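Alr4995 protein (Nostoc sp., PDB 6LRG) probably hydrolyses arginine to ornithine through a guanidine-modifying-enzyme domain, and carries a C-terminal Rossmann-fold region that binds NAD. Local coordinates at residues I21-E26 and I162-Y167; L115-A120 and F138-D143; V493-V498 and N524-H529. All coordinates share one frame; numbering follows the deposited sequence.

Interaction 1. Residues I21-E26 and I162-Y167; sequences INPWME and IDERFY. With ORN (L-ornithine), chain E.
The backbones of residues 21-26 and 162-167 meet only locally, Pro23 CA lying 6.3 Å from Arg165 CA, where a short 3-10 turn at 23-25 faces an irregular loop. One hydrogen bond joins them: Trp24 NE1 donates to Arg165 O at 2.7 Å, and its N-H...O angle of 177° is almost straight. The acceptor lies in the indole plane, and the donor arrives in the carbonyl plane on a lone pair of Arg165 O. Pro23 packs beside this bond, its CG 3.3 Å from Glu164 O. On the ligand side, the Asn22 side chain lies flat over one face of the Tyr167 ring, with amide and ring planes 13° apart and Asn22 CB 3.8 Å from the ring centroid in a CH-pi contact. Both side chains have their CG between the backbone N and the carbonyl carbon, which brings amide and phenol together beside the bound L-ornithine. From this stack Asn22 ND2 reaches the ligand OXT at 3.1 Å and also bonds Ala258 O, while Tyr167 OH bonds Gly259 O. Trp24 CD1 meets the edge of the Tyr167 ring at CE1. A phenylalanine in place of Trp24 would probably leave Arg165 O without its indole N-H and weaken the tie between the two loops. Beyond it, Trp479 of the second subunit packs on Pro23 and Trp24. The chemistry thus implies an amide fixed by stacking and by two acceptors, presenting an N-H to the amino-acid carboxylate in the ornithine-binding pocket, consistent with an arginine-dihydrolase active site.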
loop_
_atom_site.group_PDB
_atom_site.type_symbol
_atom_site.label_atom_id
_atom_site.label_comp_id
_atom_site.label_asym_id
_atom_site.label_seq_id
_atom_site.Cartn_x
_atom_site.Cartn_y
_atom_site.Cartn_z
ATOM N N ILE B 21 -14.368 32.295 22.021
ATOM C CA ILE B 21 -13.860 31.471 23.116
ATOM C C ILE B 21 -14.485 30.084 23.086
ATOM O O ILE B 21 -14.149 29.228 23.900
ATOM C CB ILE B 21 -14.100 32.119 24.505
ATOM C CG1 ILE B 21 -15.570 32.437 24.724
ATOM C CG2 ILE B 21 -13.260 33.383 24.686
ATOM C CD1 ILE B 21 -15.833 33.027 26.093
ATOM N N ASN B 22 -15.395 29.865 22.142
ATOM C CA ASN B 22 -15.843 28.515 21.833
ATOM C C ASN B 22 -16.076 28.411 20.322
ATOM O O ASN B 22 -16.256 29.434 19.660
ATOM C CB ASN B 22 -17.097 28.161 22.631
ATOM C CG ASN B 22 -18.333 28.806 22.079
ATOM O OD1 ASN B 22 -18.927 28.309 21.127
ATOM N ND2 ASN B 22 -18.738 29.923 22.679
ATOM N N PRO B 23 -16.056 27.186 19.766
ATOM C CA PRO B 23 -16.038 27.059 18.297
ATOM C C PRO B 23 -17.237 27.689 17.573
ATOM O O PRO B 23 -17.086 28.131 16.432
ATOM C CB PRO B 23 -16.013 25.535 18.074
ATOM C CG PRO B 23 -16.495 24.935 19.366
ATOM C CD PRO B 23 -15.999 25.869 20.428
ATOM N N TRP B 24 -18.399 27.747 18.214
ATOM C CA TRP B 24 -19.576 28.311 17.560
ATOM C C TRP B 24 -19.407 29.794 17.268
ATOM O O TRP B 24 -19.990 30.318 16.324
ATOM C CB TRP B 24 -20.814 28.092 18.413
ATOM C CG TRP B 24 -21.059 26.670 18.731
ATOM C CD1 TRP B 24 -20.488 25.945 19.733
ATOM C CD2 TRP B 24 -21.948 25.781 18.048
ATOM N NE1 TRP B 24 -20.972 24.659 19.722
ATOM C CE2 TRP B 24 -21.870 24.534 18.694
ATOM C CE3 TRP B 24 -22.805 25.920 16.952
ATOM C CZ2 TRP B 24 -22.617 23.430 18.282
ATOM C CZ3 TRP B 24 -23.542 24.825 16.541
ATOM C CH2 TRP B 24 -23.443 23.596 17.204
ATOM N N MET B 25 -18.595 30.470 18.075
ATOM C CA MET B 25 -18.391 31.905 17.924
ATOM C C MET B 25 -17.489 32.231 16.755
ATOM O O MET B 25 -17.311 33.404 16.417
ATOM C CB MET B 25 -17.790 32.508 19.194
ATOM C CG MET B 25 -18.603 32.248 20.449
ATOM S SD MET B 25 -17.775 32.876 21.920
ATOM C CE MET B 25 -18.312 34.583 21.935
ATOM N N GLU B 26 -16.904 31.200 16.154
ATOM C CA GLU B 26 -15.926 31.394 15.088
ATOM C C GLU B 26 -16.550 32.110 13.887
ATOM O O GLU B 26 -17.571 31.671 13.346
ATOM C CB GLU B 26 -15.320 30.048 14.667
ATOM C CG GLU B 26 -14.235 30.133 13.577
ATOM C CD GLU B 26 -12.950 30.822 14.033
ATOM O OE1 GLU B 26 -12.742 30.986 15.257
ATOM O OE2 GLU B 26 -12.141 31.199 13.151
ATOM N N ILE B 162 -15.678 15.456 25.627
ATOM C CA ILE B 162 -14.618 15.147 24.672
ATOM C C ILE B 162 -14.753 15.856 23.327
ATOM O O ILE B 162 -13.803 15.927 22.550
ATOM C CB ILE B 162 -14.553 13.632 24.420
ATOM C CG1 ILE B 162 -15.873 13.132 23.855
ATOM C CG2 ILE B 162 -14.253 12.887 25.707
ATOM C CD1 ILE B 162 -15.940 11.636 23.744
ATOM N N ASP B 163 -15.943 16.364 23.050
ATOM C CA ASP B 163 -16.220 17.077 21.809
ATOM C C ASP B 163 -16.301 18.567 22.105
ATOM O O ASP B 163 -17.122 19.005 22.916
ATOM C CB ASP B 163 -17.526 16.581 21.186
ATOM C CG ASP B 163 -17.746 17.106 19.765
ATOM O OD1 ASP B 163 -17.142 18.141 19.390
ATOM O OD2 ASP B 163 -18.544 16.479 19.026
ATOM N N GLU B 164 -15.456 19.340 21.438
ATOM C CA GLU B 164 -15.314 20.759 21.713
ATOM C C GLU B 164 -16.550 21.568 21.339
ATOM O O GLU B 164 -16.700 22.721 21.754
ATOM C CB GLU B 164 -14.106 21.301 20.964
ATOM C CG GLU B 164 -13.622 22.637 21.464
ATOM C CD GLU B 164 -12.397 23.105 20.716
ATOM O OE1 GLU B 164 -12.283 22.754 19.516
ATOM O OE2 GLU B 164 -11.556 23.813 21.324
ATOM N N ARG B 165 -17.423 20.972 20.534
ATOM C CA ARG B 165 -18.649 21.644 20.139
ATOM C C ARG B 165 -19.561 21.741 21.348
ATOM O O ARG B 165 -20.266 22.734 21.538
ATOM C CB ARG B 165 -19.338 20.897 18.992
ATOM C CG ARG B 165 -18.641 21.034 17.636
ATOM C CD ARG B 165 -19.365 20.214 16.570
ATOM N NE ARG B 165 -19.553 18.833 17.012
ATOM C CZ ARG B 165 -20.255 17.916 16.360
ATOM N NH1 ARG B 165 -20.859 18.216 15.218
ATOM N NH2 ARG B 165 -20.348 16.692 16.854
ATOM N N PHE B 166 -19.526 20.696 22.166
ATOM C CA PHE B 166 -20.319 20.617 23.381
ATOM C C PHE B 166 -19.413 20.788 24.581
ATOM O O PHE B 166 -19.213 19.861 25.368
ATOM C CB PHE B 166 -21.071 19.292 23.431
ATOM C CG PHE B 166 -21.832 19.001 22.170
ATOM C CD1 PHE B 166 -23.071 19.588 21.943
ATOM C CD2 PHE B 166 -21.301 18.171 21.199
ATOM C CE1 PHE B 166 -23.777 19.335 20.771
ATOM C CE2 PHE B 166 -22.001 17.914 20.025
ATOM C CZ PHE B 166 -23.237 18.498 19.811
ATOM N N TYR B 167 -18.868 21.998 24.678
ATOM C CA TYR B 167 -17.886 22.405 25.675
ATOM C C TYR B 167 -18.495 22.620 27.073
ATOM O O TYR B 167 -17.772 22.663 28.070
ATOM C CB TYR B 167 -17.190 23.687 25.197
ATOM C CG TYR B 167 -18.152 24.836 25.032
ATOM C CD1 TYR B 167 -18.965 24.932 23.913
ATOM C CD2 TYR B 167 -18.276 25.804 26.021
ATOM C CE1 TYR B 167 -19.866 25.968 23.777
ATOM C CE2 TYR B 167 -19.162 26.843 25.892
ATOM C CZ TYR B 167 -19.959 26.928 24.771
ATOM O OH TYR B 167 -20.867 27.972 24.654
HETATM N N ORN E . -20.007 32.749 24.934
HETATM C CA ORN E . -20.315 31.951 26.080
HETATM C CB ORN E . -21.439 30.981 25.778
HETATM C CG ORN E . -21.784 30.190 27.022
HETATM C CD ORN E . -23.052 29.398 26.797
HETATM N NE ORN E . -23.124 28.308 27.721
HETATM C C ORN E . -19.063 31.214 26.491
HETATM O O ORN E . -18.817 30.971 27.702
HETATM O OXT ORN E . -18.246 30.868 25.603
#

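Interaction 2. Residues L115-A120 and F138-D143. With ORN (L-ornithine), chain E.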
loop_
_atom_site.group_PDB
_atom_site.type_symbol
_atom_site.label_atom_id
_atom_site.label_comp_id
_atom_site.label_asym_id
_atom_site.label_seq_id
_atom_site.Cartn_x
_atom_site.Cartn_y
_atom_site.Cartn_z
ATOM N N LEU B 115 -8.954 27.399 39.992
ATOM C CA LEU B 115 -9.880 26.342 39.571
ATOM C C LEU B 115 -11.074 26.882 38.816
ATOM O O LEU B 115 -12.050 27.317 39.429
ATOM C CB LEU B 115 -10.403 25.539 40.749
ATOM C CG LEU B 115 -9.410 24.804 41.626
ATOM C CD1 LEU B 115 -10.181 24.130 42.736
ATOM C CD2 LEU B 115 -8.629 23.791 40.816
ATOM N N PRO B 116 -11.013 26.854 37.481
ATOM C CA PRO B 116 -12.202 27.211 36.706
ATOM C C PRO B 116 -13.391 26.307 36.986
ATOM O O PRO B 116 -13.268 25.099 37.166
ATOM C CB PRO B 116 -11.736 27.055 35.249
ATOM C CG PRO B 116 -10.435 26.310 35.333
ATOM C CD PRO B 116 -9.833 26.718 36.621
ATOM N N PHE B 117 -14.553 26.927 37.040
ATOM C CA PHE B 117 -15.812 26.222 37.210
ATOM C C PHE B 117 -16.890 27.127 36.688
ATOM O O PHE B 117 -16.939 28.288 37.076
ATOM C CB PHE B 117 -16.082 25.868 38.663
ATOM C CG PHE B 117 -17.487 25.452 38.907
ATOM C CD1 PHE B 117 -17.948 24.249 38.419
ATOM C CD2 PHE B 117 -18.363 26.279 39.594
ATOM C CE1 PHE B 117 -19.248 23.863 38.621
ATOM C CE2 PHE B 117 -19.676 25.906 39.797
ATOM C CZ PHE B 117 -20.117 24.691 39.317
ATOM N N GLU B 118 -17.738 26.628 35.803
ATOM C CA GLU B 118 -18.604 27.538 35.058
ATOM C C GLU B 118 -20.094 27.265 35.257
ATOM O O GLU B 118 -20.886 27.387 34.333
ATOM C CB GLU B 118 -18.234 27.509 33.572
ATOM C CG GLU B 118 -16.778 27.948 33.329
ATOM C CD GLU B 118 -16.505 28.531 31.932
ATOM O OE1 GLU B 118 -17.347 28.352 31.024
ATOM O OE2 GLU B 118 -15.429 29.156 31.740
ATOM N N GLY B 119 -20.465 26.922 36.484
ATOM C CA GLY B 119 -21.852 27.013 36.924
ATOM C C GLY B 119 -22.794 25.890 36.560
ATOM O O GLY B 119 -22.378 24.778 36.243
ATOM N N ALA B 120 -24.083 26.192 36.608
ATOM C CA ALA B 120 -25.095 25.210 36.279
ATOM C C ALA B 120 -24.949 24.841 34.818
ATOM O O ALA B 120 -25.361 23.767 34.397
ATOM C CB ALA B 120 -26.508 25.744 36.574
ATOM N N PHE B 138 -13.275 20.965 29.308
ATOM C CA PHE B 138 -12.980 22.208 28.592
ATOM C C PHE B 138 -13.033 23.467 29.467
ATOM O O PHE B 138 -12.177 24.343 29.364
ATOM C CB PHE B 138 -13.952 22.353 27.410
ATOM C CG PHE B 138 -13.814 21.256 26.377
ATOM C CD1 PHE B 138 -12.773 21.274 25.461
ATOM C CD2 PHE B 138 -14.708 20.199 26.344
ATOM C CE1 PHE B 138 -12.634 20.262 24.523
ATOM C CE2 PHE B 138 -14.577 19.194 25.415
ATOM C CZ PHE B 138 -13.537 19.228 24.498
ATOM N N ARG B 139 -14.043 23.572 30.323
ATOM C CA ARG B 139 -14.198 24.779 31.116
ATOM C C ARG B 139 -14.024 24.521 32.607
ATOM O O ARG B 139 -13.189 25.140 33.249
ATOM C CB ARG B 139 -15.558 25.407 30.842
ATOM C CG ARG B 139 -15.712 25.926 29.419
ATOM C CD ARG B 139 -14.790 27.101 29.108
ATOM N NE ARG B 139 -15.155 27.677 27.819
ATOM C CZ ARG B 139 -16.058 28.641 27.635
ATOM N NH1 ARG B 139 -16.686 29.188 28.673
ATOM N NH2 ARG B 139 -16.327 29.070 26.402
ATOM N N SER B 140 -14.808 23.615 33.169
ATOM C CA SER B 140 -14.619 23.295 34.565
ATOM C C SER B 140 -13.492 22.299 34.759
ATOM O O SER B 140 -13.448 21.267 34.103
ATOM C CB SER B 140 -15.903 22.751 35.161
ATOM O OG SER B 140 -16.937 23.701 34.981
ATOM N N GLU B 141 -12.586 22.623 35.670
ATOM C CA GLU B 141 -11.567 21.695 36.104
ATOM C C GLU B 141 -12.157 20.567 36.952
ATOM O O GLU B 141 -13.030 20.789 37.803
ATOM C CB GLU B 141 -10.482 22.435 36.892
ATOM C CG GLU B 141 -9.150 21.661 36.987
ATOM C CD GLU B 141 -8.326 21.705 35.700
ATOM O OE1 GLU B 141 -7.363 20.916 35.572
ATOM O OE2 GLU B 141 -8.623 22.544 34.825
ATOM N N LEU B 142 -11.676 19.354 36.710
ATOM C CA LEU B 142 -12.034 18.190 37.511
ATOM C C LEU B 142 -11.904 18.436 39.000
ATOM O O LEU B 142 -12.734 17.975 39.787
ATOM C CB LEU B 142 -11.155 17.001 37.125
ATOM C CG LEU B 142 -11.332 15.758 37.997
ATOM C CD1 LEU B 142 -12.746 15.257 37.882
ATOM C CD2 LEU B 142 -10.340 14.667 37.595
ATOM N N ASP B 143 -10.861 19.168 39.382
ATOM C CA ASP B 143 -10.548 19.428 40.791
ATOM C C ASP B 143 -11.523 20.385 41.515
ATOM O O ASP B 143 -11.446 20.539 42.729
ATOM C CB ASP B 143 -9.139 19.992 40.906
ATOM C CG ASP B 143 -8.096 18.915 41.135
ATOM O OD1 ASP B 143 -8.488 17.776 41.448
ATOM O OD2 ASP B 143 -6.890 19.206 41.007
HETATM N N ORN E . -20.007 32.749 24.934
HETATM C CA ORN E . -20.315 31.951 26.080
HETATM C CB ORN E . -21.439 30.981 25.778
HETATM C CG ORN E . -21.784 30.190 27.022
HETATM C CD ORN E . -23.052 29.398 26.797
HETATM N NE ORN E . -23.124 28.308 27.721
HETATM C C ORN E . -19.063 31.214 26.491
HETATM O O ORN E . -18.817 30.971 27.702
HETATM O OXT ORN E . -18.246 30.868 25.603
#
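Glu118 and Arg139 cross with carboxylate and guanidinium planes 74° apart, and the salt bridge runs through one atom pair. Arg139 NH1 donates to the syn lone pair of Glu118 OE1 at 2.6 Å, with OE1 tilted 20° out of the guanidinium plane. The aliphatic part of the arginine also follows the carboxylate, Arg139 CB coming to 3.4 Å from Glu118 CD. A bend at the second torsion of Arg139 (chi2 -66°) turns the outer chain, with the guanidinium, toward the ligand. There the guanidinium meets the L-ornithine carboxylate at its edge: Arg139 NH1 reaches the ligand O at 2.9 Å and Arg139 NH2 the ligand OXT at 2.7 Å. NH1 is therefore shared between two carboxylates, and the buried Glu118, whose OE1 also bonds His168 NE2 and whose OE2 accepts from Leu86 N, is placed to act as a second shell, consistent with positioning the arginine. Both segments are loops of the guanidine-modifying-enzyme domain: 115-120 leads toward strand 123-125, the outermost strand of a mixed sheet within the chain, and the loop holding 138-143 follows the adjoining strand 132-136, so the contact lies beside the edge of that sheet. Ser140 joins backbone to side chain, its OG accepting from Glu118 N at 3.1 Å and bonding Asp122 OD2 as well. Next to it Glu141 N donates to Pro116 O at 3.0 Å. The Pro116 ring runs alongside the Glu141 side chain in the same direction, and Pro116 CB rests 3.1 Å from Arg139 O. Farther along, Leu115 crosses Asp143, Leu115 CD2 against Asp143 CB at 3.8 Å. Arg325 of the third subunit forms salt bridges with both Glu141 and Asp143.

Interaction 3. Residues V493-V498 and N524-H529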
loop_
_atom_site.group_PDB
_atom_site.type_symbol
_atom_site.label_atom_id
_atom_site.label_comp_id
_atom_site.label_asym_id
_atom_site.label_seq_id
_atom_site.Cartn_x
_atom_site.Cartn_y
_atom_site.Cartn_z
ATOM N N VAL B 493 -20.736 -16.581 8.519
ATOM C CA VAL B 493 -19.870 -15.423 8.629
ATOM C C VAL B 493 -18.545 -15.782 9.279
ATOM O O VAL B 493 -18.500 -16.471 10.298
ATOM C CB VAL B 493 -20.559 -14.285 9.421
ATOM C CG1 VAL B 493 -19.571 -13.191 9.741
ATOM C CG2 VAL B 493 -21.703 -13.717 8.608
ATOM N N THR B 494 -17.459 -15.342 8.663
ATOM C CA THR B 494 -16.163 -15.387 9.326
ATOM C C THR B 494 -15.759 -13.946 9.569
ATOM O O THR B 494 -15.914 -13.102 8.683
ATOM C CB THR B 494 -15.086 -16.150 8.504
ATOM O OG1 THR B 494 -14.802 -15.449 7.296
ATOM C CG2 THR B 494 -15.578 -17.524 8.139
ATOM N N ALA B 495 -15.277 -13.653 10.772
ATOM C CA ALA B 495 -15.026 -12.267 11.175
ATOM C C ALA B 495 -13.771 -12.132 12.015
ATOM O O ALA B 495 -13.501 -12.975 12.851
ATOM C CB ALA B 495 -16.220 -11.723 11.951
ATOM N N GLY B 496 -13.016 -11.063 11.794
ATOM C CA GLY B 496 -11.859 -10.756 12.611
ATOM C C GLY B 496 -12.106 -9.488 13.405
ATOM O O GLY B 496 -13.122 -8.829 13.209
ATOM N N PRO B 497 -11.166 -9.132 14.299
ATOM C CA PRO B 497 -11.320 -8.019 15.236
ATOM C C PRO B 497 -11.415 -6.683 14.533
ATOM O O PRO B 497 -11.924 -5.726 15.116
ATOM C CB PRO B 497 -10.045 -8.082 16.084
ATOM C CG PRO B 497 -9.477 -9.388 15.850
ATOM C CD PRO B 497 -9.865 -9.795 14.468
ATOM N N VAL B 498 -10.939 -6.607 13.296
ATOM C CA VAL B 498 -11.047 -5.357 12.560
ATOM C C VAL B 498 -12.522 -4.983 12.388
ATOM O O VAL B 498 -12.867 -3.809 12.355
ATOM C CB VAL B 498 -10.338 -5.442 11.211
ATOM C CG1 VAL B 498 -10.356 -4.099 10.522
ATOM C CG2 VAL B 498 -8.912 -5.881 11.424
ATOM N N ASN B 524 -10.281 -16.276 19.001
ATOM C CA ASN B 524 -10.321 -15.695 20.315
ATOM C C ASN B 524 -10.539 -14.187 20.278
ATOM O O ASN B 524 -11.393 -13.650 20.981
ATOM C CB ASN B 524 -9.016 -16.015 21.030
ATOM C CG ASN B 524 -9.116 -15.833 22.513
ATOM O OD1 ASN B 524 -9.792 -16.615 23.201
ATOM N ND2 ASN B 524 -8.430 -14.822 23.032
ATOM N N ALA B 525 -9.764 -13.512 19.433
ATOM C CA ALA B 525 -9.647 -12.057 19.483
ATOM C C ALA B 525 -10.950 -11.313 19.160
ATOM O O ALA B 525 -11.268 -10.322 19.815
ATOM C CB ALA B 525 -8.546 -11.609 18.551
ATOM N N ILE B 526 -11.700 -11.786 18.165
ATOM C CA ILE B 526 -12.942 -11.130 17.748
ATOM C C ILE B 526 -13.936 -11.134 18.892
ATOM O O ILE B 526 -14.591 -10.141 19.147
ATOM C CB ILE B 526 -13.577 -11.804 16.502
ATOM C CG1 ILE B 526 -14.938 -11.193 16.197
ATOM C CG2 ILE B 526 -13.761 -13.302 16.702
ATOM C CD1 ILE B 526 -14.863 -9.784 15.695
ATOM N N ALA B 527 -14.009 -12.248 19.605
ATOM C CA ALA B 527 -14.905 -12.386 20.731
ATOM C C ALA B 527 -14.466 -11.503 21.885
ATOM O O ALA B 527 -15.295 -10.850 22.507
ATOM C CB ALA B 527 -14.974 -13.831 21.171
ATOM N N VAL B 528 -13.172 -11.487 22.194
ATOM C CA VAL B 528 -12.720 -10.668 23.312
ATOM C C VAL B 528 -12.929 -9.200 22.985
ATOM O O VAL B 528 -13.398 -8.441 23.821
ATOM C CB VAL B 528 -11.241 -10.896 23.676
ATOM C CG1 VAL B 528 -10.825 -9.935 24.769
ATOM C CG2 VAL B 528 -11.017 -12.318 24.153
ATOM N N HIS B 529 -12.612 -8.800 21.763
ATOM C CA HIS B 529 -12.743 -7.401 21.400
ATOM C C HIS B 529 -14.204 -6.960 21.359
ATOM O O HIS B 529 -14.533 -5.865 21.810
ATOM C CB HIS B 529 -12.063 -7.129 20.059
ATOM C CG HIS B 529 -10.584 -6.990 20.170
ATOM N ND1 HIS B 529 -9.983 -5.845 20.642
ATOM C CD2 HIS B 529 -9.584 -7.865 19.912
ATOM C CE1 HIS B 529 -8.674 -6.014 20.651
ATOM N NE2 HIS B 529 -8.405 -7.232 20.214
#
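Ala495, the last residue of strand 491-495, is the first to meet helix 524-536, through Ile526. Ala495 O lies 3.8 Å from Ile526 CB, and Ala495 CB stands 4.4 Å from Ile526 CD1, an apolar contact at the limit of packing. At Gly496 the chain leaves the strand, and Gly496 O comes to 3.2 Å from Ile526 CD1. That methyl is delivered by a side chain whose CG1 lies opposite the backbone N (chi1 174°) and whose tip then bends over the strand end (chi2 69°). A CB on Gly496 would point away from the helix and run into Pro497 CD, which is consistent with glycine at this position. Pro497 and Ile526 carry most of the packing: CA to CA they are 4.3 Å apart, a close approach of turn to helix. The Pro497 ring rests with CG against Ala525 CB at 3.6 Å, while Pro497 CB faces His529 CD2 at 3.9 Å, one helical turn beyond Ala525. No hydrogen bond crosses the contact, so it is van der Waals packing. His529 is oriented from elsewhere, with ND1 bonded to Ser539 OG and its ring meeting those of His501 and His557. In the Rossmann-fold region the pair belongs to a parallel sheet in which strand 491-495 runs between strands 519-523 and 629-633; helix 524-536 follows 519-523 directly, and helix 498-501 starts just after Pro497.

Interactions 1 and 2 form one site: their centres are about 15 Å apart, and both bind the same L-ornithine carboxylate, 21-26 through Asn22 and 138-143 through Arg139. They also touch directly, Ile21 O lying 3.3 Å from Arg139 NH2 and Tyr167 CE2 3.6 Å from the same nitrogen, so Arg139 lies where the two contacts meet; the bond to Ile21 O is weak. Interaction 3 is separate. Its centre is about 37 Å from that of interaction 1 and about 41 Å from that of interaction 2, on the opposite side of the chain's centre, in the Rossmann-fold region, where the Pro497 side chain is about 11 Å from bound NAD.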